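Local coordinates for protein probable glutathione S-transferase (Bordetella bronchiseptica RB50, PDB 3H1N) that probably conjugates glutathione to electrophilic compounds, as a dimeric member of the cytosolic glutathione S-transferase family, at residues W110-Q115 against W181-L186; L116-L121 against Q162-A167; E35-A40 against A88-F93; L100-R105 against T176-W181. All blocks are in the same frame, centred on the assembly; numbering follows the deposited sequence.

Interaction 1 (W110-Q115 against W181-L186)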
loop_
_atom_site.group_PDB
_atom_site.type_symbol
_atom_site.label_atom_id
_atom_site.label_comp_id
_atom_site.label_asym_id
_atom_site.label_seq_id
_atom_site.Cartn_x
_atom_site.Cartn_y
_atom_site.Cartn_z
ATOM N N TRP B 110 -12.813 -5.582 -2.157
ATOM C CA TRP B 110 -12.469 -6.472 -1.045
ATOM C C TRP B 110 -11.123 -7.146 -1.284
ATOM O O TRP B 110 -10.262 -7.148 -0.401
ATOM C CB TRP B 110 -13.594 -7.497 -0.804
ATOM C CG TRP B 110 -13.334 -8.614 0.195
ATOM C CD1 TRP B 110 -13.488 -9.961 -0.033
ATOM C CD2 TRP B 110 -12.907 -8.486 1.562
ATOM N NE1 TRP B 110 -13.183 -10.677 1.111
ATOM C CE2 TRP B 110 -12.830 -9.797 2.102
ATOM C CE3 TRP B 110 -12.581 -7.391 2.385
ATOM C CZ2 TRP B 110 -12.427 -10.044 3.428
ATOM C CZ3 TRP B 110 -12.189 -7.632 3.705
ATOM C CH2 TRP B 110 -12.112 -8.953 4.213
ATOM N N VAL B 111 -10.933 -7.699 -2.480
ATOM C CA VAL B 111 -9.656 -8.305 -2.837
ATOM C C VAL B 111 -8.505 -7.281 -2.801
ATOM O O VAL B 111 -7.411 -7.594 -2.320
ATOM C CB VAL B 111 -9.738 -9.094 -4.184
ATOM C CG1 VAL B 111 -8.352 -9.565 -4.654
ATOM C CG2 VAL B 111 -10.640 -10.303 -4.000
ATOM N N ASN B 112 -8.765 -6.076 -3.303
ATOM C CA ASN B 112 -7.763 -5.017 -3.307
ATOM C C ASN B 112 -7.328 -4.648 -1.878
ATOM O O ASN B 112 -6.125 -4.566 -1.603
ATOM C CB ASN B 112 -8.266 -3.773 -4.067
ATOM C CG ASN B 112 -7.169 -2.734 -4.293
ATOM O OD1 ASN B 112 -6.059 -3.068 -4.702
ATOM N ND2 ASN B 112 -7.491 -1.455 -4.046
ATOM N N GLN B 113 -8.283 -4.491 -0.963
ATOM C CA GLN B 113 -7.889 -4.167 0.405
ATOM C C GLN B 113 -7.187 -5.318 1.110
ATOM O O GLN B 113 -6.266 -5.087 1.882
ATOM C CB GLN B 113 -9.027 -3.586 1.248
ATOM C CG GLN B 113 -10.071 -4.544 1.751
ATOM C CD GLN B 113 -11.076 -3.834 2.652
ATOM O OE1 GLN B 113 -11.805 -2.966 2.202
ATOM N NE2 GLN B 113 -11.102 -4.199 3.929
ATOM N N LEU B 114 -7.608 -6.548 0.834
ATOM C CA LEU B 114 -6.901 -7.712 1.360
ATOM C C LEU B 114 -5.448 -7.713 0.882
ATOM O O LEU B 114 -4.524 -7.919 1.679
ATOM C CB LEU B 114 -7.593 -9.004 0.945
ATOM C CG LEU B 114 -8.865 -9.413 1.709
ATOM C CD1 LEU B 114 -9.592 -10.549 0.973
ATOM C CD2 LEU B 114 -8.553 -9.808 3.178
ATOM N N GLN B 115 -5.249 -7.475 -0.417
ATOM C CA GLN B 115 -3.894 -7.391 -0.977
ATOM C C GLN B 115 -3.058 -6.277 -0.346
ATOM O O GLN B 115 -1.876 -6.475 -0.060
ATOM C CB GLN B 115 -3.907 -7.260 -2.516
ATOM C CG GLN B 115 -2.495 -7.279 -3.164
ATOM C CD GLN B 115 -1.781 -8.626 -3.023
ATOM O OE1 GLN B 115 -0.565 -8.674 -2.753
ATOM N NE2 GLN B 115 -2.511 -9.713 -3.217
ATOM N N TRP B 181 -10.086 -19.484 -6.148
ATOM C CA TRP B 181 -9.002 -18.621 -5.646
ATOM C C TRP B 181 -8.965 -17.290 -6.389
ATOM O O TRP B 181 -9.316 -17.224 -7.568
ATOM C CB TRP B 181 -7.614 -19.295 -5.690
ATOM C CG TRP B 181 -7.108 -19.718 -7.072
ATOM C CD1 TRP B 181 -7.197 -20.968 -7.624
ATOM C CD2 TRP B 181 -6.424 -18.902 -8.041
ATOM N NE1 TRP B 181 -6.620 -20.976 -8.877
ATOM C CE2 TRP B 181 -6.140 -19.725 -9.158
ATOM C CE3 TRP B 181 -6.030 -17.555 -8.076
ATOM C CZ2 TRP B 181 -5.481 -19.242 -10.306
ATOM C CZ3 TRP B 181 -5.372 -17.075 -9.214
ATOM C CH2 TRP B 181 -5.105 -17.915 -10.313
ATOM N N SER B 182 -8.563 -16.249 -5.662
ATOM C CA SER B 182 -8.278 -14.927 -6.214
ATOM C C SER B 182 -6.786 -14.659 -6.013
ATOM O O SER B 182 -6.104 -15.427 -5.326
ATOM C CB SER B 182 -9.088 -13.856 -5.482
ATOM O OG SER B 182 -8.546 -13.631 -4.185
ATOM N N TYR B 183 -6.261 -13.568 -6.580
ATOM C CA TYR B 183 -4.838 -13.300 -6.383
ATOM C C TYR B 183 -4.460 -13.030 -4.916
ATOM O O TYR B 183 -3.332 -13.307 -4.517
ATOM C CB TYR B 183 -4.333 -12.203 -7.305
ATOM C CG TYR B 183 -4.929 -10.838 -7.093
ATOM C CD1 TYR B 183 -4.505 -10.024 -6.040
ATOM C CD2 TYR B 183 -5.861 -10.321 -7.992
ATOM C CE1 TYR B 183 -5.028 -8.735 -5.867
ATOM C CE2 TYR B 183 -6.382 -9.034 -7.832
ATOM C CZ TYR B 183 -5.968 -8.250 -6.764
ATOM O OH TYR B 183 -6.468 -6.961 -6.603
ATOM N N ALA B 184 -5.405 -12.504 -4.127
ATOM C CA ALA B 184 -5.184 -12.297 -2.695
ATOM C C ALA B 184 -4.993 -13.631 -1.940
ATOM O O ALA B 184 -4.216 -13.698 -0.975
ATOM C CB ALA B 184 -6.316 -11.487 -2.090
ATOM N N ASP B 185 -5.682 -14.679 -2.382
ATOM C CA ASP B 185 -5.457 -16.018 -1.820
ATOM C C ASP B 185 -4.030 -16.508 -2.074
ATOM O O ASP B 185 -3.402 -17.098 -1.175
ATOM C CB ASP B 185 -6.476 -17.042 -2.343
ATOM C CG ASP B 185 -7.901 -16.669 -2.009
ATOM O OD1 ASP B 185 -8.328 -16.884 -0.858
ATOM O OD2 ASP B 185 -8.607 -16.175 -2.912
ATOM N N LEU B 186 -3.517 -16.276 -3.291
ATOM C CA LEU B 186 -2.129 -16.658 -3.606
ATOM C C LEU B 186 -1.129 -15.851 -2.784
ATOM O O LEU B 186 -0.151 -16.386 -2.264
ATOM C CB LEU B 186 -1.828 -16.483 -5.094
ATOM C CG LEU B 186 -2.743 -17.165 -6.105
ATOM C CD1 LEU B 186 -2.180 -16.925 -7.504
ATOM C CD2 LEU B 186 -2.894 -18.681 -5.825
HETATM O O HOH W 1 -4.716 -5.448 -5.466
#
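Val111 lays a methyl over the face of the Tyr183 ring, a CH-pi contact with CG1 3.7 Å from the ring centroid and displaced toward the hydroxyl-bearing rim. CG1 stands anti to the backbone N (chi1 172°), which also brings it 3.8 Å from Ala184 CB. The amide of Gln115 comes up at the ring's edge, its plane turned 44° from that of the ring, while NE2 has its hydrogen bond with Ser187. A water joins the polar ends: it donates to Asn112 OD1 and accepts from Tyr183 OH at 2.6 Å, and Asn112 ND2 bonds to Asn89 of the second subunit. Helix 183-198, in the all-helical C-terminal domain of the transferase fold, starts here with a capping box of the kind known as the GST N-capping box. Ser182 N donates to Asp185 OD2 at 2.8 Å, near the carboxylate plane on the anti side, and Ser182 OG donates to the same oxygen from above that plane. Val111 CG2 packs 3.9 Å from Ser182 OG.

Interaction 2 (L116-L121 against Q162-A167)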
loop_
_atom_site.group_PDB
_atom_site.type_symbol
_atom_site.label_atom_id
_atom_site.label_comp_id
_atom_site.label_asym_id
_atom_site.label_seq_id
_atom_site.Cartn_x
_atom_site.Cartn_y
_atom_site.Cartn_z
ATOM N N LEU B 116 -3.663 -5.116 -0.113
ATOM C CA LEU B 116 -2.934 -4.019 0.512
ATOM C C LEU B 116 -2.553 -4.352 1.950
ATOM O O LEU B 116 -1.520 -3.876 2.451
ATOM C CB LEU B 116 -3.748 -2.705 0.452
ATOM C CG LEU B 116 -3.920 -2.140 -0.956
ATOM C CD1 LEU B 116 -4.967 -0.983 -0.996
ATOM C CD2 LEU B 116 -2.575 -1.663 -1.502
ATOM N N THR B 117 -3.384 -5.170 2.600
ATOM C CA THR B 117 -3.168 -5.565 3.996
ATOM C C THR B 117 -2.053 -6.587 4.031
ATOM O O THR B 117 -1.179 -6.562 4.915
ATOM C CB THR B 117 -4.485 -6.092 4.642
ATOM O OG1 THR B 117 -5.473 -5.053 4.584
ATOM C CG2 THR B 117 -4.274 -6.494 6.113
ATOM N N ILE B 118 -2.063 -7.475 3.040
ATOM C CA ILE B 118 -0.954 -8.407 2.869
ATOM C C ILE B 118 0.359 -7.662 2.621
ATOM O O ILE B 118 1.400 -8.030 3.171
ATOM C CB ILE B 118 -1.244 -9.448 1.783
ATOM C CG1 ILE B 118 -2.435 -10.311 2.216
ATOM C CG2 ILE B 118 0.013 -10.323 1.514
ATOM C CD1 ILE B 118 -3.019 -11.228 1.099
ATOM N N ALA B 119 0.291 -6.603 1.812
ATOM C CA ALA B 119 1.453 -5.777 1.512
ATOM C C ALA B 119 1.952 -5.058 2.786
ATOM O O ALA B 119 3.160 -4.917 2.956
ATOM C CB ALA B 119 1.114 -4.745 0.419
ATOM N N ASP B 120 1.030 -4.618 3.663
ATOM C CA ASP B 120 1.427 -4.041 4.966
ATOM C C ASP B 120 2.240 -5.035 5.803
ATOM O O ASP B 120 3.311 -4.687 6.305
ATOM C CB ASP B 120 0.219 -3.499 5.768
ATOM C CG ASP B 120 -0.451 -2.308 5.099
ATOM O OD1 ASP B 120 0.239 -1.535 4.406
ATOM O OD2 ASP B 120 -1.677 -2.128 5.272
ATOM N N LEU B 121 1.756 -6.271 5.924
ATOM C CA LEU B 121 2.443 -7.310 6.684
ATOM C C LEU B 121 3.820 -7.634 6.092
ATOM O O LEU B 121 4.815 -7.778 6.825
ATOM C CB LEU B 121 1.569 -8.567 6.770
ATOM C CG LEU B 121 2.178 -9.864 7.345
ATOM C CD1 LEU B 121 2.763 -9.612 8.753
ATOM C CD2 LEU B 121 1.131 -10.976 7.387
ATOM N N GLN B 162 -4.798 -13.282 12.777
ATOM C CA GLN B 162 -6.187 -13.325 13.256
ATOM C C GLN B 162 -7.126 -12.650 12.262
ATOM O O GLN B 162 -8.224 -13.142 12.005
ATOM C CB GLN B 162 -6.332 -12.662 14.632
ATOM C CG GLN B 162 -7.680 -12.954 15.340
ATOM C CD GLN B 162 -7.836 -14.418 15.744
ATOM O OE1 GLN B 162 -8.190 -15.270 14.931
ATOM N NE2 GLN B 162 -7.572 -14.710 17.008
ATOM N N TYR B 163 -6.686 -11.527 11.703
ATOM C CA TYR B 163 -7.474 -10.822 10.696
ATOM C C TYR B 163 -7.772 -11.722 9.499
ATOM O O TYR B 163 -8.938 -11.860 9.106
ATOM C CB TYR B 163 -6.809 -9.504 10.266
ATOM C CG TYR B 163 -7.585 -8.802 9.180
ATOM C CD1 TYR B 163 -8.768 -8.115 9.476
ATOM C CD2 TYR B 163 -7.155 -8.846 7.853
ATOM C CE1 TYR B 163 -9.505 -7.485 8.477
ATOM C CE2 TYR B 163 -7.880 -8.204 6.847
ATOM C CZ TYR B 163 -9.043 -7.516 7.176
ATOM O OH TYR B 163 -9.757 -6.908 6.173
ATOM N N PHE B 164 -6.743 -12.378 8.959
ATOM C CA PHE B 164 -6.965 -13.290 7.843
ATOM C C PHE B 164 -7.814 -14.491 8.212
ATOM O O PHE B 164 -8.656 -14.912 7.414
ATOM C CB PHE B 164 -5.656 -13.651 7.126
ATOM C CG PHE B 164 -4.980 -12.437 6.535
ATOM C CD1 PHE B 164 -5.656 -11.654 5.597
ATOM C CD2 PHE B 164 -3.705 -12.057 6.939
ATOM C CE1 PHE B 164 -5.060 -10.490 5.061
ATOM C CE2 PHE B 164 -3.095 -10.893 6.394
ATOM C CZ PHE B 164 -3.776 -10.129 5.465
ATOM N N GLU B 165 -7.651 -14.987 9.436
ATOM C CA GLU B 165 -8.507 -16.057 9.937
ATOM C C GLU B 165 -9.999 -15.679 9.901
ATOM O O GLU B 165 -10.851 -16.509 9.557
ATOM C CB GLU B 165 -8.095 -16.472 11.354
ATOM C CG GLU B 165 -8.847 -17.710 11.893
ATOM C CD GLU B 165 -8.458 -19.010 11.195
ATOM O OE1 GLU B 165 -7.500 -18.997 10.403
ATOM O OE2 GLU B 165 -9.114 -20.055 11.434
ATOM N N GLN B 166 -10.300 -14.437 10.264
ATOM C CA GLN B 166 -11.682 -13.936 10.256
ATOM C C GLN B 166 -12.189 -13.640 8.851
ATOM O O GLN B 166 -13.335 -13.940 8.535
ATOM C CB GLN B 166 -11.852 -12.706 11.168
ATOM C CG GLN B 166 -11.483 -12.948 12.647
ATOM C CD GLN B 166 -11.944 -14.314 13.187
ATOM O OE1 GLN B 166 -11.120 -15.182 13.498
ATOM N NE2 GLN B 166 -13.250 -14.498 13.304
ATOM N N ALA B 167 -11.319 -13.088 8.005
ATOM C CA ALA B 167 -11.636 -12.823 6.598
ATOM C C ALA B 167 -12.049 -14.102 5.866
ATOM O O ALA B 167 -12.874 -14.056 4.945
ATOM C CB ALA B 167 -10.446 -12.172 5.906
HETATM O O HOH W 2 -8.081 -5.386 4.720
#
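Phe164 points its ring at helix 116-121, and the far end of that ring meets three side chains. Its CZ lies 3.5 Å from Ile118 CG1, the two side chains running at a slant to one another. Thr117 passes Phe164 in the opposite sense, with its methyl CG2 3.7 Å from Phe164 CZ. Leu121 completes the group more loosely at the ring's edge, CD2 standing 4.3 Å from Phe164 CE2. The CG2 methyl of Thr117 is shared with Tyr163, whose side chain it crosses at about a right angle.

Tyr163 leaves its helix with CG anti to the backbone N (chi1 177°). The two neighbouring rings pack against each other, Tyr163 CD2 over a Phe164 face near its rim and Phe164 CE1 at the Tyr163 edge. A water donates to both Thr117 OG1 and Tyr163 OH, at 2.6 and 2.7 Å. Thr117 OG1 also bonds to Gln113 O and to Gln86 NE2 of the second subunit, and Tyr163 OH to Pro70 O of that subunit.

The helix axes stay 12.0 Å apart at an angle of 159°, a spacing bridged mainly by Phe164 and Tyr163. Such near-antiparallel packing is typical of the helical bundle of the glutathione S-transferase C-terminal domain.

Interaction 3 (E35-A40 against A88-F93)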
loop_
_atom_site.group_PDB
_atom_site.type_symbol
_atom_site.label_atom_id
_atom_site.label_comp_id
_atom_site.label_asym_id
_atom_site.label_seq_id
_atom_site.Cartn_x
_atom_site.Cartn_y
_atom_site.Cartn_z
ATOM N N GLU B 35 7.525 -11.838 -6.439
ATOM C CA GLU B 35 6.904 -13.138 -6.232
ATOM C C GLU B 35 5.380 -13.098 -6.176
ATOM O O GLU B 35 4.735 -14.028 -6.649
ATOM C CB GLU B 35 7.475 -13.830 -4.992
ATOM C CG GLU B 35 7.230 -15.336 -4.941
ATOM C CD GLU B 35 7.872 -16.103 -6.098
ATOM O OE1 GLU B 35 8.770 -15.573 -6.794
ATOM O OE2 GLU B 35 7.466 -17.254 -6.314
ATOM N N PHE B 36 4.801 -12.029 -5.628
ATOM C CA PHE B 36 3.339 -11.920 -5.589
ATOM C C PHE B 36 2.760 -11.856 -7.010
ATOM O O PHE B 36 1.735 -12.482 -7.318
ATOM C CB PHE B 36 2.891 -10.717 -4.760
ATOM C CG PHE B 36 3.243 -10.818 -3.295
ATOM C CD1 PHE B 36 2.427 -11.536 -2.412
ATOM C CD2 PHE B 36 4.382 -10.183 -2.795
ATOM C CE1 PHE B 36 2.746 -11.617 -1.056
ATOM C CE2 PHE B 36 4.717 -10.269 -1.433
ATOM C CZ PHE B 36 3.898 -10.991 -0.565
ATOM N N VAL B 37 3.452 -11.145 -7.887
ATOM C CA VAL B 37 3.021 -11.018 -9.279
ATOM C C VAL B 37 3.245 -12.332 -10.031
ATOM O O VAL B 37 2.353 -12.804 -10.762
ATOM C CB VAL B 37 3.720 -9.827 -9.981
ATOM C CG1 VAL B 37 3.296 -9.733 -11.451
ATOM C CG2 VAL B 37 3.403 -8.541 -9.258
ATOM N N ARG B 38 4.418 -12.929 -9.813
ATOM C CA ARG B 38 4.837 -14.150 -10.490
ATOM C C ARG B 38 3.879 -15.303 -10.177
ATOM O O ARG B 38 3.531 -16.080 -11.071
ATOM C CB ARG B 38 6.272 -14.505 -10.055
ATOM C CG ARG B 38 7.033 -15.455 -10.954
ATOM C CD ARG B 38 8.545 -15.145 -10.965
ATOM N NE ARG B 38 8.992 -14.743 -9.645
ATOM C CZ ARG B 38 9.654 -13.623 -9.359
ATOM N NH1 ARG B 38 9.969 -13.368 -8.099
ATOM N NH2 ARG B 38 10.045 -12.792 -10.316
ATOM N N LEU B 39 3.447 -15.418 -8.916
ATOM C CA LEU B 39 2.469 -16.457 -8.549
ATOM C C LEU B 39 1.153 -16.320 -9.322
ATOM O O LEU B 39 0.619 -17.292 -9.823
ATOM C CB LEU B 39 2.203 -16.470 -7.033
ATOM C CG LEU B 39 3.307 -17.074 -6.158
ATOM C CD1 LEU B 39 3.092 -16.693 -4.706
ATOM C CD2 LEU B 39 3.378 -18.596 -6.313
ATOM N N ALA B 40 0.638 -15.100 -9.421
ATOM C CA ALA B 40 -0.604 -14.866 -10.148
ATOM C C ALA B 40 -0.499 -15.173 -11.642
ATOM O O ALA B 40 -1.418 -15.762 -12.218
ATOM C CB ALA B 40 -1.073 -13.426 -9.925
ATOM N N ALA B 88 0.377 -4.288 -5.623
ATOM C CA ALA B 88 -1.091 -4.332 -5.511
ATOM C C ALA B 88 -1.810 -3.810 -6.771
ATOM O O ALA B 88 -2.894 -4.299 -7.123
ATOM C CB ALA B 88 -1.550 -3.546 -4.277
ATOM N N ASN B 89 -1.222 -2.793 -7.403
ATOM C CA ASN B 89 -1.743 -2.188 -8.644
ATOM C C ASN B 89 -1.594 -3.152 -9.835
ATOM O O ASN B 89 -2.542 -3.348 -10.594
ATOM C CB ASN B 89 -1.008 -0.873 -8.912
ATOM C CG ASN B 89 -1.699 0.016 -9.953
ATOM O OD1 ASN B 89 -2.921 0.162 -9.981
ATOM N ND2 ASN B 89 -0.894 0.628 -10.800
ATOM N N ILE B 90 -0.421 -3.761 -9.984
ATOM C CA ILE B 90 -0.214 -4.785 -11.015
ATOM C C ILE B 90 -1.286 -5.861 -10.860
ATOM O O ILE B 90 -1.963 -6.211 -11.826
ATOM C CB ILE B 90 1.220 -5.375 -10.976
ATOM C CG1 ILE B 90 2.255 -4.275 -11.300
ATOM C CG2 ILE B 90 1.350 -6.565 -11.942
ATOM C CD1 ILE B 90 3.687 -4.649 -10.899
ATOM N N LEU B 91 -1.488 -6.326 -9.629
ATOM C CA LEU B 91 -2.421 -7.431 -9.381
ATOM C C LEU B 91 -3.870 -7.020 -9.621
ATOM O O LEU B 91 -4.633 -7.801 -10.178
ATOM C CB LEU B 91 -2.234 -8.005 -7.973
ATOM C CG LEU B 91 -0.956 -8.813 -7.718
ATOM C CD1 LEU B 91 -0.722 -9.039 -6.212
ATOM C CD2 LEU B 91 -1.001 -10.139 -8.476
ATOM N N LEU B 92 -4.235 -5.796 -9.220
ATOM C CA LEU B 92 -5.540 -5.209 -9.551
ATOM C C LEU B 92 -5.882 -5.310 -11.062
ATOM O O LEU B 92 -7.022 -5.630 -11.436
ATOM C CB LEU B 92 -5.601 -3.735 -9.107
ATOM C CG LEU B 92 -6.942 -3.014 -9.286
ATOM C CD1 LEU B 92 -7.980 -3.514 -8.288
ATOM C CD2 LEU B 92 -6.764 -1.472 -9.189
ATOM N N PHE B 93 -4.905 -5.010 -11.915
ATOM C CA PHE B 93 -5.085 -5.128 -13.357
ATOM C C PHE B 93 -5.347 -6.581 -13.749
ATOM O O PHE B 93 -6.275 -6.865 -14.510
ATOM C CB PHE B 93 -3.881 -4.554 -14.137
ATOM C CG PHE B 93 -3.863 -4.960 -15.582
ATOM C CD1 PHE B 93 -4.809 -4.444 -16.476
ATOM C CD2 PHE B 93 -2.942 -5.898 -16.038
ATOM C CE1 PHE B 93 -4.818 -4.839 -17.821
ATOM C CE2 PHE B 93 -2.943 -6.319 -17.394
ATOM C CZ PHE B 93 -3.876 -5.783 -18.279
#
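Leu91 packs against Ala40 and Phe36 in a mainly apolar contact: its CD2 methyl sits 3.6 Å from Ala40 CB and 3.8 Å from Phe36 O, and Leu91 CD1 is 4.2 Å from Phe36 CB. Helices 35-40 and 88-93 run nearly parallel here, 14° apart, with their axes 9.7 Å from each other. Beside Leu91, Ile90 and Val37 cross at about a right angle. Ile90 CG2, anti to its backbone N, meets both Val37 methyls, Val37 CG1 lying 3.8 Å from Ile90 CG2.

The ionic interaction belongs to helix 35-40 itself. Arg38 grips Glu35 side-on through NE and NH1, both directed to OE1, the shorter bond being 2.8 Å from NH1. The carboxylate oxygen lies in the guanidinium plane. Arg38 NH2 goes on to a salt bridge with Asp50, and Glu35 OE2 bonds to Tyr229.

These two helices cover one face of the sheet in the thioredoxin-like N-terminal domain. The chemistry is thus divided: close contact of aliphatic groups joins the helices, while the charged pair is held on a different side of helix 35-40.

Interaction 4 (L100-R105 against T176-W181)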
loop_
_atom_site.group_PDB
_atom_site.type_symbol
_atom_site.label_atom_id
_atom_site.label_comp_id
_atom_site.label_asym_id
_atom_site.label_seq_id
_atom_site.Cartn_x
_atom_site.Cartn_y
_atom_site.Cartn_z
ATOM N N LEU B 100 -8.804 -12.863 -12.165
ATOM C CA LEU B 100 -8.142 -13.352 -10.936
ATOM C C LEU B 100 -8.747 -12.724 -9.681
ATOM O O LEU B 100 -8.203 -12.842 -8.574
ATOM C CB LEU B 100 -6.626 -13.096 -10.989
ATOM C CG LEU B 100 -5.909 -13.531 -12.273
ATOM C CD1 LEU B 100 -4.412 -13.406 -12.101
ATOM C CD2 LEU B 100 -6.304 -14.960 -12.674
ATOM N N ALA B 101 -9.855 -12.015 -9.872
ATOM C CA ALA B 101 -10.606 -11.414 -8.781
ATOM C C ALA B 101 -12.090 -11.440 -9.166
ATOM O O ALA B 101 -12.413 -11.654 -10.343
ATOM C CB ALA B 101 -10.132 -9.990 -8.536
ATOM N N PRO B 102 -12.995 -11.211 -8.187
ATOM C CA PRO B 102 -14.431 -11.300 -8.452
ATOM C C PRO B 102 -14.870 -10.359 -9.584
ATOM O O PRO B 102 -14.183 -9.372 -9.854
ATOM C CB PRO B 102 -15.058 -10.897 -7.110
ATOM C CG PRO B 102 -14.023 -11.233 -6.091
ATOM C CD PRO B 102 -12.716 -10.936 -6.765
ATOM N N PRO B 103 -15.990 -10.686 -10.266
ATOM C CA PRO B 103 -16.447 -9.857 -11.380
ATOM C C PRO B 103 -17.147 -8.576 -10.917
ATOM O O PRO B 103 -17.307 -7.643 -11.698
ATOM C CB PRO B 103 -17.420 -10.777 -12.134
ATOM C CG PRO B 103 -17.869 -11.790 -11.138
ATOM C CD PRO B 103 -16.747 -11.952 -10.154
ATOM N N ASP B 104 -17.549 -8.544 -9.650
ATOM C CA ASP B 104 -18.350 -7.454 -9.116
ATOM C C ASP B 104 -17.489 -6.421 -8.403
ATOM O O ASP B 104 -16.387 -6.737 -7.921
ATOM C CB ASP B 104 -19.405 -7.999 -8.152
ATOM C CG ASP B 104 -18.788 -8.694 -6.950
ATOM O OD1 ASP B 104 -18.137 -9.752 -7.129
ATOM O OD2 ASP B 104 -18.952 -8.172 -5.830
ATOM N N ARG B 105 -18.026 -5.206 -8.312
ATOM C CA ARG B 105 -17.325 -4.060 -7.724
ATOM C C ARG B 105 -16.904 -4.323 -6.280
ATOM O O ARG B 105 -15.740 -4.127 -5.917
ATOM C CB ARG B 105 -18.221 -2.818 -7.786
ATOM C CG ARG B 105 -17.643 -1.584 -7.117
ATOM C CD ARG B 105 -18.547 -0.378 -7.349
ATOM N NE ARG B 105 -19.792 -0.471 -6.595
ATOM C CZ ARG B 105 -20.705 0.495 -6.553
ATOM N NH1 ARG B 105 -20.504 1.619 -7.224
ATOM N NH2 ARG B 105 -21.815 0.338 -5.842
ATOM N N THR B 176 -12.777 -14.927 -0.841
ATOM C CA THR B 176 -13.929 -14.289 -1.502
ATOM C C THR B 176 -15.082 -15.269 -1.702
ATOM O O THR B 176 -14.946 -16.472 -1.445
ATOM C CB THR B 176 -13.543 -13.680 -2.881
ATOM O OG1 THR B 176 -13.430 -14.722 -3.860
ATOM C CG2 THR B 176 -12.226 -12.939 -2.780
ATOM N N ASP B 177 -16.213 -14.756 -2.176
ATOM C CA ASP B 177 -17.386 -15.595 -2.425
ATOM C C ASP B 177 -17.490 -15.972 -3.906
ATOM O O ASP B 177 -18.487 -16.552 -4.335
ATOM C CB ASP B 177 -18.662 -14.886 -1.940
ATOM C CG ASP B 177 -18.533 -14.363 -0.509
ATOM O OD1 ASP B 177 -18.505 -15.184 0.442
ATOM O OD2 ASP B 177 -18.449 -13.122 -0.334
HETATM N N MSE B 178 -16.439 -15.658 -4.667
HETATM C CA MSE B 178 -16.424 -15.835 -6.127
HETATM C C MSE B 178 -16.494 -17.295 -6.597
HETATM O O MSE B 178 -16.895 -17.558 -7.735
HETATM C CB MSE B 178 -15.236 -15.083 -6.777
HETATM C CG MSE B 178 -13.873 -15.759 -6.673
HETATM SE SE MSE B 178 -12.395 -14.762 -7.521
HETATM C CE MSE B 178 -13.099 -14.916 -9.326
ATOM N N GLY B 179 -16.125 -18.231 -5.725
ATOM C CA GLY B 179 -16.176 -19.651 -6.047
ATOM C C GLY B 179 -14.875 -20.267 -6.534
ATOM O O GLY B 179 -14.875 -21.392 -7.042
ATOM N N ARG B 180 -13.773 -19.533 -6.368
ATOM C CA ARG B 180 -12.413 -19.982 -6.734
ATOM C C ARG B 180 -11.362 -19.104 -6.049
ATOM O O ARG B 180 -11.709 -18.086 -5.445
ATOM C CB ARG B 180 -12.205 -19.947 -8.253
ATOM C CG ARG B 180 -12.563 -18.626 -8.928
ATOM C CD ARG B 180 -11.863 -18.489 -10.275
ATOM N NE ARG B 180 -10.459 -18.107 -10.108
ATOM C CZ ARG B 180 -9.578 -17.983 -11.101
ATOM N NH1 ARG B 180 -8.329 -17.626 -10.836
ATOM N NH2 ARG B 180 -9.934 -18.221 -12.359
ATOM N N TRP B 181 -10.086 -19.484 -6.148
ATOM C CA TRP B 181 -9.002 -18.621 -5.646
ATOM C C TRP B 181 -8.965 -17.290 -6.389
ATOM O O TRP B 181 -9.316 -17.224 -7.568
ATOM C CB TRP B 181 -7.614 -19.295 -5.690
ATOM C CG TRP B 181 -7.108 -19.718 -7.072
ATOM C CD1 TRP B 181 -7.197 -20.968 -7.624
ATOM C CD2 TRP B 181 -6.424 -18.902 -8.041
ATOM N NE1 TRP B 181 -6.620 -20.976 -8.877
ATOM C CE2 TRP B 181 -6.140 -19.725 -9.158
ATOM C CE3 TRP B 181 -6.030 -17.555 -8.076
ATOM C CZ2 TRP B 181 -5.481 -19.242 -10.306
ATOM C CZ3 TRP B 181 -5.372 -17.075 -9.214
ATOM C CH2 TRP B 181 -5.105 -17.915 -10.313
#
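Met178, present as selenomethionine, has the most surface buried here, and it folds over the backbone at Ala101 and Pro102. Its chain leaves with CG between the backbone N and the carbonyl carbon (chi1 79°) and bends at the last torsion, placing SE 3.7 Å from Pro102 N and CE 3.5 Å from Ala101 O.

Leu100 makes the second patch. Its CD2 methyl lies 4.0 Å from Trp181 CH2, the two side chains running alongside and pointing the same way, and 3.8 Å from Arg180 NH1. A nearly straight 2.9 Å bond from Arg180 NE to Trp181 O, in the carbonyl plane, holds the guanidinium edge-on to the indole, with NH1 over one face near its rim. Trp181 NE1 bonds to Glu225.

Pro102 crosses Met178 at about a right angle, and Pro102 CG reaches Thr176 CB at 4.1 Å, the two side chains directed at each other. Thr176 OG1 accepts from Met178 N at 3.3 Å, closing an ST turn. The contact thus pairs the linker between the two transferase domains with the loop leading into helix 183-198.

Along the chain, interaction 3 closes first, joining helices 34-43 and 87-97 of the N-terminal domain. Interaction 2 is nested inside the loops closed by interactions 1 and 4, whose own segments alternate. Interactions 1 and 2 both use helix 105-127, with centres about 10 Å apart; there it meets helices 183-198 and 142-167, respectively. Interactions 1 and 4 have centres about 9 Å apart and share Trp181, and Leu100 O probably accepts a hydrogen bond from Tyr183 N. Tyr183 also packs on Leu91, bringing interaction 1 against interaction 3 across the domain boundary. Interactions 2 and 4, about 17 Å apart between centres, do not touch. All four reach the second subunit, interaction 4 through Arg105, linking domain packing to the dimer interface.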